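Local coordinates for protein oxidoreductase (Corynebacterium diphtheriae, PDB 3K1Y) that probably acts as an oxidoreductase of the NADPH-dependent FMN reductase family, a flavoprotein expected to use FMN, at residues Leu83-Val95 and Ala115-Ala127. Numbering follows the deposited sequence.
Sequences LSASDGLVVATPV and ALTGMPTIIAATA
Val90 through Thr93 pair with Ile122 through Ala125 as parallel neighbours, the third and fourth strands of a five-stranded sheet ordered 2-1-3-4-5. The backbone ladder zigzags between them. Leu89 O accepts from Ile122 N, a nearly straight bond (165° at the hydrogen), and the return bond from Val91 N to Ile122 O is weak. Farther along, Ala124 N reaches Val91 O at 2.9 Å, Thr93 N binds Ala124 O, and Thr126 N binds Thr93 O. CA-H groups add to the pairing, with Ala92 CA 3.1 Å from Ala124 O.

Apolar packing follows the sheet face that carries Leu89, Val91, Thr93, Thr121, Ile123 and Ala125. With its chi1 of -64°, Val91 sets CG2 between its backbone N and carbonyl carbon, 3.9 Å from Ile123 CG2. Leu89 lies alongside Thr121, both pointing the same way, while its CD2 meets Leu116 CD2 at 4.0 Å, the two leucines crossing at about a right angle. On the other face, Ile122 and Ala124 both pack on strand 150-159; Ile122 also touches helix 165-188 and Ala124 helix 26-44.

Just ahead of strand 120-127, selenomethionine Met119 folds back through bends at chi2 and chi3, bringing CE beside the carbonyl oxygens of Leu83 and Ser86; its CG touches Leu89 CB.

Polar links tie the end of helix 74-85 to the segment leading into strand 120-127. Ser84 OG donates to Ala115 O (2.8 Å), and a water bridges that oxygen to Ser84 O. Within 115-127, Thr121 OG1 donates a hydrogen bond to Met119 O, approaching from above the carbonyl plane.

Backbone bonding thus closes the beta-alpha-beta unit formed with helix 102-110 at the centre of this flavodoxin-like fold, while Ala115 O, gripped by Ser84 OG and by the bridging water, holds the end of helix 74-85 to the segment leading into strand 120-127.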
ATOM      1  N   LEU A  83      12.690 -23.852  -7.949  1.00 18.64           N
ATOM      2  CA  LEU A  83      12.434 -22.426  -7.803  1.00 17.54           C
ATOM      3  C   LEU A  83      13.603 -21.767  -7.078  1.00 17.80           C
ATOM      4  O   LEU A  83      14.217 -20.850  -7.610  1.00 18.59           O
ATOM      5  CB  LEU A  83      11.124 -22.197  -7.041  1.00 16.99           C
ATOM      6  CG  LEU A  83      10.701 -20.772  -6.662  1.00 15.89           C
ATOM      7  CD1 LEU A  83      10.530 -19.887  -7.890  1.00 11.39           C
ATOM      8  CD2 LEU A  83       9.387 -20.860  -5.888  1.00 16.16           C
ATOM      9  N   SER A  84      13.931 -22.251  -5.885  1.00 19.23           N
ATOM     10  CA  SER A  84      15.038 -21.685  -5.124  1.00 19.66           C
ATOM     11  C   SER A  84      16.364 -21.789  -5.869  1.00 20.34           C
ATOM     12  O   SER A  84      17.216 -20.912  -5.750  1.00 20.83           O
ATOM     13  CB  SER A  84      15.167 -22.372  -3.762  1.00 20.50           C
ATOM     14  OG  SER A  84      14.043 -22.114  -2.932  1.00 20.03           O
ATOM     15  N   ALA A  85      16.536 -22.855  -6.644  1.00 18.07           N
ATOM     16  CA  ALA A  85      17.768 -23.054  -7.397  1.00 17.32           C
ATOM     17  C   ALA A  85      17.820 -22.229  -8.687  1.00 16.34           C
ATOM     18  O   ALA A  85      18.866 -22.146  -9.343  1.00 17.01           O
ATOM     19  CB  ALA A  85      17.946 -24.531  -7.715  1.00 17.82           C
ATOM     20  N   SER A  86      16.701 -21.602  -9.042  1.00 14.31           N
ATOM     21  CA  SER A  86      16.639 -20.806 -10.262  1.00 15.01           C
ATOM     22  C   SER A  86      17.464 -19.530 -10.191  1.00 15.59           C
ATOM     23  O   SER A  86      17.743 -19.027  -9.108  1.00 15.47           O
ATOM     24  CB  SER A  86      15.191 -20.455 -10.582  1.00 13.36           C
ATOM     25  OG  SER A  86      14.439 -21.637 -10.763  1.00 16.37           O
ATOM     26  N   ASP A  87      17.846 -19.011 -11.355  1.00 18.65           N
ATOM     27  CA  ASP A  87      18.634 -17.786 -11.431  1.00 20.08           C
ATOM     28  C   ASP A  87      17.708 -16.581 -11.559  1.00 18.82           C
ATOM     29  O   ASP A  87      18.050 -15.466 -11.150  1.00 19.86           O
ATOM     30  CB  ASP A  87      19.574 -17.813 -12.647  1.00 21.72           C
ATOM     31  CG  ASP A  87      20.494 -19.014 -12.655  1.00 27.46           C
ATOM     32  OD1 ASP A  87      21.078 -19.343 -11.597  1.00 33.06           O
ATOM     33  OD2 ASP A  87      20.641 -19.627 -13.734  1.00 32.70           O
ATOM     34  N   GLY A  88      16.541 -16.813 -12.148  1.00 20.41           N
ATOM     35  CA  GLY A  88      15.583 -15.745 -12.337  1.00 18.30           C
ATOM     36  C   GLY A  88      14.189 -16.237 -12.048  1.00 16.70           C
ATOM     37  O   GLY A  88      13.957 -17.440 -11.935  1.00 17.28           O
ATOM     38  N   LEU A  89      13.247 -15.313 -11.924  1.00 14.13           N
ATOM     39  CA  LEU A  89      11.880 -15.701 -11.642  1.00 13.21           C
ATOM     40  C   LEU A  89      10.906 -14.683 -12.175  1.00 12.14           C
ATOM     41  O   LEU A  89      11.191 -13.490 -12.189  1.00 13.33           O
ATOM     42  CB  LEU A  89      11.673 -15.844 -10.132  1.00 12.50           C
ATOM     43  CG  LEU A  89      10.216 -15.814  -9.662  1.00 12.26           C
ATOM     44  CD1 LEU A  89       9.580 -17.150  -9.975  1.00  8.24           C
ATOM     45  CD2 LEU A  89      10.149 -15.506  -8.165  1.00 12.95           C
ATOM     46  N   VAL A  90       9.752 -15.172 -12.607  1.00 10.25           N
ATOM     47  CA  VAL A  90       8.688 -14.328 -13.121  1.00  9.12           C
ATOM     48  C   VAL A  90       7.394 -14.780 -12.452  1.00  8.73           C
ATOM     49  O   VAL A  90       7.111 -15.978 -12.380  1.00  9.16           O
ATOM     50  CB  VAL A  90       8.542 -14.474 -14.645  1.00 10.11           C
ATOM     51  CG1 VAL A  90       7.307 -13.709 -15.131  1.00  6.50           C
ATOM     52  CG2 VAL A  90       9.793 -13.953 -15.322  1.00  9.03           C
ATOM     53  N   VAL A  91       6.627 -13.820 -11.946  1.00 13.03           N
ATOM     54  CA  VAL A  91       5.363 -14.110 -11.288  1.00 12.11           C
ATOM     55  C   VAL A  91       4.272 -13.274 -11.934  1.00 12.73           C
ATOM     56  O   VAL A  91       4.421 -12.063 -12.106  1.00 13.96           O
ATOM     57  CB  VAL A  91       5.409 -13.806  -9.753  1.00 12.02           C
ATOM     58  CG1 VAL A  91       6.410 -14.723  -9.073  1.00 12.58           C
ATOM     59  CG2 VAL A  91       5.768 -12.333  -9.499  1.00 11.59           C
ATOM     60  N   ALA A  92       3.182 -13.929 -12.308  1.00 18.20           N
ATOM     61  CA  ALA A  92       2.076 -13.243 -12.955  1.00 19.26           C
ATOM     62  C   ALA A  92       0.797 -13.619 -12.242  1.00 19.00           C
ATOM     63  O   ALA A  92       0.584 -14.783 -11.905  1.00 19.04           O
ATOM     64  CB  ALA A  92       1.991 -13.641 -14.419  1.00 20.07           C
ATOM     65  N   THR A  93      -0.055 -12.630 -12.010  1.00 16.95           N
ATOM     66  CA  THR A  93      -1.305 -12.888 -11.329  1.00 16.39           C
ATOM     67  C   THR A  93      -2.463 -12.084 -11.880  1.00 15.40           C
ATOM     68  O   THR A  93      -2.303 -10.933 -12.280  1.00 15.20           O
ATOM     69  CB  THR A  93      -1.214 -12.551  -9.812  1.00 15.88           C
ATOM     70  OG1 THR A  93      -2.454 -12.883  -9.171  1.00 17.54           O
ATOM     71  CG2 THR A  93      -0.968 -11.050  -9.609  1.00 14.35           C
ATOM     72  N   PRO A  94      -3.638 -12.710 -11.966  1.00 10.77           N
ATOM     73  CA  PRO A  94      -4.789 -11.957 -12.455  1.00 11.30           C
ATOM     74  C   PRO A  94      -5.117 -11.073 -11.244  1.00 10.71           C
ATOM     75  O   PRO A  94      -4.504 -11.217 -10.184  1.00 11.35           O
ATOM     76  CB  PRO A  94      -5.840 -13.042 -12.703  1.00 10.72           C
ATOM     77  CG  PRO A  94      -5.418 -14.155 -11.791  1.00 12.97           C
ATOM     78  CD  PRO A  94      -3.927 -14.153 -11.921  1.00 11.07           C
ATOM     79  N   VAL A  95      -6.054 -10.151 -11.381  1.00 11.66           N
ATOM     80  CA  VAL A  95      -6.376  -9.299 -10.251  1.00 11.72           C
ATOM     81  C   VAL A  95      -7.769  -9.613  -9.756  1.00 12.27           C
ATOM     82  O   VAL A  95      -8.745  -9.441 -10.480  1.00 11.94           O
ATOM     83  CB  VAL A  95      -6.289  -7.816 -10.622  1.00 11.89           C
ATOM     84  CG1 VAL A  95      -6.481  -6.958  -9.364  1.00 11.54           C
ATOM     85  CG2 VAL A  95      -4.946  -7.528 -11.283  1.00 10.48           C
ATOM     86  N   ALA A 115      13.185 -19.118   0.780  1.00 22.77           N
ATOM     87  CA  ALA A 115      13.079 -19.743  -0.538  1.00 20.28           C
ATOM     88  C   ALA A 115      13.533 -18.838  -1.692  1.00 18.35           C
ATOM     89  O   ALA A 115      14.165 -19.304  -2.645  1.00 17.87           O
ATOM     90  CB  ALA A 115      11.642 -20.199  -0.775  1.00 19.02           C
ATOM     91  N   LEU A 116      13.229 -17.547  -1.589  1.00 21.89           N
ATOM     92  CA  LEU A 116      13.568 -16.587  -2.631  1.00 18.84           C
ATOM     93  C   LEU A 116      14.552 -15.482  -2.238  1.00 18.82           C
ATOM     94  O   LEU A 116      14.443 -14.358  -2.727  1.00 18.65           O
ATOM     95  CB  LEU A 116      12.282 -15.944  -3.143  1.00 16.83           C
ATOM     96  CG  LEU A 116      11.237 -16.876  -3.742  1.00 13.08           C
ATOM     97  CD1 LEU A 116       9.905 -16.135  -3.933  1.00  7.00           C
ATOM     98  CD2 LEU A 116      11.768 -17.404  -5.055  1.00 13.78           C
ATOM     99  N   THR A 117      15.516 -15.778  -1.375  1.00 11.19           N
ATOM    100  CA  THR A 117      16.472 -14.748  -0.977  1.00 12.22           C
ATOM    101  C   THR A 117      17.437 -14.410  -2.112  1.00 11.84           C
ATOM    102  O   THR A 117      18.079 -15.300  -2.672  1.00 11.36           O
ATOM    103  CB  THR A 117      17.300 -15.192   0.245  1.00 14.32           C
ATOM    104  OG1 THR A 117      16.419 -15.477   1.340  1.00 14.69           O
ATOM    105  CG2 THR A 117      18.285 -14.089   0.650  1.00 13.53           C
ATOM    106  N   GLY A 118      17.530 -13.126  -2.450  1.00 15.10           N
ATOM    107  CA  GLY A 118      18.427 -12.695  -3.512  1.00 16.19           C
ATOM    108  C   GLY A 118      17.976 -12.993  -4.940  1.00 16.06           C
ATOM    109  O   GLY A 118      18.666 -12.641  -5.900  1.00 16.86           O
HETATM  110  N   MSE A 119      16.809 -13.608  -5.085  1.00 41.44           N
HETATM  111  CA  MSE A 119      16.267 -13.975  -6.391  1.00 40.84           C
HETATM  112  C   MSE A 119      15.859 -12.825  -7.328  1.00 40.77           C
HETATM  113  O   MSE A 119      14.906 -12.096  -7.045  1.00 41.22           O
HETATM  114  CB  MSE A 119      15.057 -14.895  -6.184  1.00 39.15           C
HETATM  115  CG  MSE A 119      14.399 -15.394  -7.457  1.00 37.73           C
HETATM  116 SE   MSE A 119      15.557 -16.588  -8.442  1.00 33.07          SE
HETATM  117  CE  MSE A 119      15.421 -18.164  -7.330  1.00 33.25           C
ATOM    118  N   PRO A 120      16.582 -12.650  -8.456  1.00 11.95           N
ATOM    119  CA  PRO A 120      16.228 -11.577  -9.399  1.00 11.44           C
ATOM    120  C   PRO A 120      14.794 -11.900  -9.801  1.00  9.85           C
ATOM    121  O   PRO A 120      14.493 -13.065 -10.071  1.00 10.36           O
ATOM    122  CB  PRO A 120      17.231 -11.768 -10.533  1.00 12.25           C
ATOM    123  CG  PRO A 120      18.449 -12.330  -9.809  1.00 13.46           C
ATOM    124  CD  PRO A 120      17.826 -13.335  -8.864  1.00 13.07           C
ATOM    125  N   THR A 121      13.923 -10.887  -9.839  1.00 19.51           N
ATOM    126  CA  THR A 121      12.500 -11.097 -10.105  1.00 18.42           C
ATOM    127  C   THR A 121      11.722  -9.978 -10.811  1.00 18.40           C
ATOM    128  O   THR A 121      11.874  -8.796 -10.486  1.00 19.09           O
ATOM    129  CB  THR A 121      11.750 -11.345  -8.762  1.00 17.69           C
ATOM    130  OG1 THR A 121      12.272 -12.511  -8.122  1.00 19.76           O
ATOM    131  CG2 THR A 121      10.249 -11.519  -8.991  1.00 15.64           C
ATOM    132  N   ILE A 122      10.866 -10.370 -11.755  1.00  9.27           N
ATOM    133  CA  ILE A 122       9.991  -9.429 -12.454  1.00  7.54           C
ATOM    134  C   ILE A 122       8.582  -9.725 -11.942  1.00  7.56           C
ATOM    135  O   ILE A 122       8.137 -10.881 -11.968  1.00  8.25           O
ATOM    136  CB  ILE A 122       9.940  -9.658 -13.980  1.00  8.07           C
ATOM    137  CG1 ILE A 122      11.160  -9.049 -14.666  1.00  6.87           C
ATOM    138  CG2 ILE A 122       8.647  -9.050 -14.548  1.00  4.27           C
ATOM    139  CD1 ILE A 122      11.222  -9.361 -16.145  1.00 28.07           C
ATOM    140  N   ILE A 123       7.884  -8.700 -11.473  1.00 10.12           N
ATOM    141  CA  ILE A 123       6.522  -8.902 -10.997  1.00  8.90           C
ATOM    142  C   ILE A 123       5.544  -8.453 -12.090  1.00  9.97           C
ATOM    143  O   ILE A 123       5.770  -7.450 -12.773  1.00 11.52           O
ATOM    144  CB  ILE A 123       6.274  -8.142  -9.674  1.00  8.78           C
ATOM    145  CG1 ILE A 123       6.665  -6.675  -9.820  1.00  8.45           C
ATOM    146  CG2 ILE A 123       7.093  -8.793  -8.546  1.00  6.85           C
ATOM    147  CD1 ILE A 123       6.343  -5.852  -8.594  1.00 24.42           C
ATOM    148  N   ALA A 124       4.479  -9.217 -12.284  1.00 14.60           N
ATOM    149  CA  ALA A 124       3.510  -8.889 -13.313  1.00 14.18           C
ATOM    150  C   ALA A 124       2.062  -9.259 -12.971  1.00 14.01           C
ATOM    151  O   ALA A 124       1.794 -10.220 -12.239  1.00 14.36           O
ATOM    152  CB  ALA A 124       3.925  -9.549 -14.632  1.00 14.81           C
ATOM    153  N   ALA A 125       1.132  -8.485 -13.519  1.00 14.49           N
ATOM    154  CA  ALA A 125      -0.289  -8.712 -13.302  1.00 14.50           C
ATOM    155  C   ALA A 125      -1.056  -8.337 -14.562  1.00 15.93           C
ATOM    156  O   ALA A 125      -0.519  -7.701 -15.468  1.00 16.20           O
ATOM    157  CB  ALA A 125      -0.776  -7.881 -12.141  1.00 12.85           C
ATOM    158  N   THR A 126      -2.317  -8.736 -14.618  1.00 12.56           N
ATOM    159  CA  THR A 126      -3.141  -8.416 -15.766  1.00 14.89           C
ATOM    160  C   THR A 126      -4.597  -8.227 -15.373  1.00 13.79           C
ATOM    161  O   THR A 126      -5.031  -8.669 -14.312  1.00 14.19           O
ATOM    162  CB  THR A 126      -3.074  -9.525 -16.836  1.00 15.88           C
ATOM    163  OG1 THR A 126      -3.925  -9.169 -17.931  1.00 21.59           O
ATOM    164  CG2 THR A 126      -3.544 -10.864 -16.262  1.00 14.36           C
ATOM    165  N   ALA A 127      -5.339  -7.567 -16.252  1.00 10.99           N
ATOM    166  CA  ALA A 127      -6.764  -7.312 -16.071  1.00 11.16           C
ATOM    167  C   ALA A 127      -7.245  -6.667 -17.366  1.00 11.75           C
ATOM    168  O   ALA A 127      -6.478  -6.563 -18.331  1.00 11.95           O
ATOM    169  CB  ALA A 127      -7.000  -6.381 -14.887  1.00 10.09           C
TER
HETATM  170  O   HOH W   1      16.927 -19.032  -3.687  1.00 32.46           O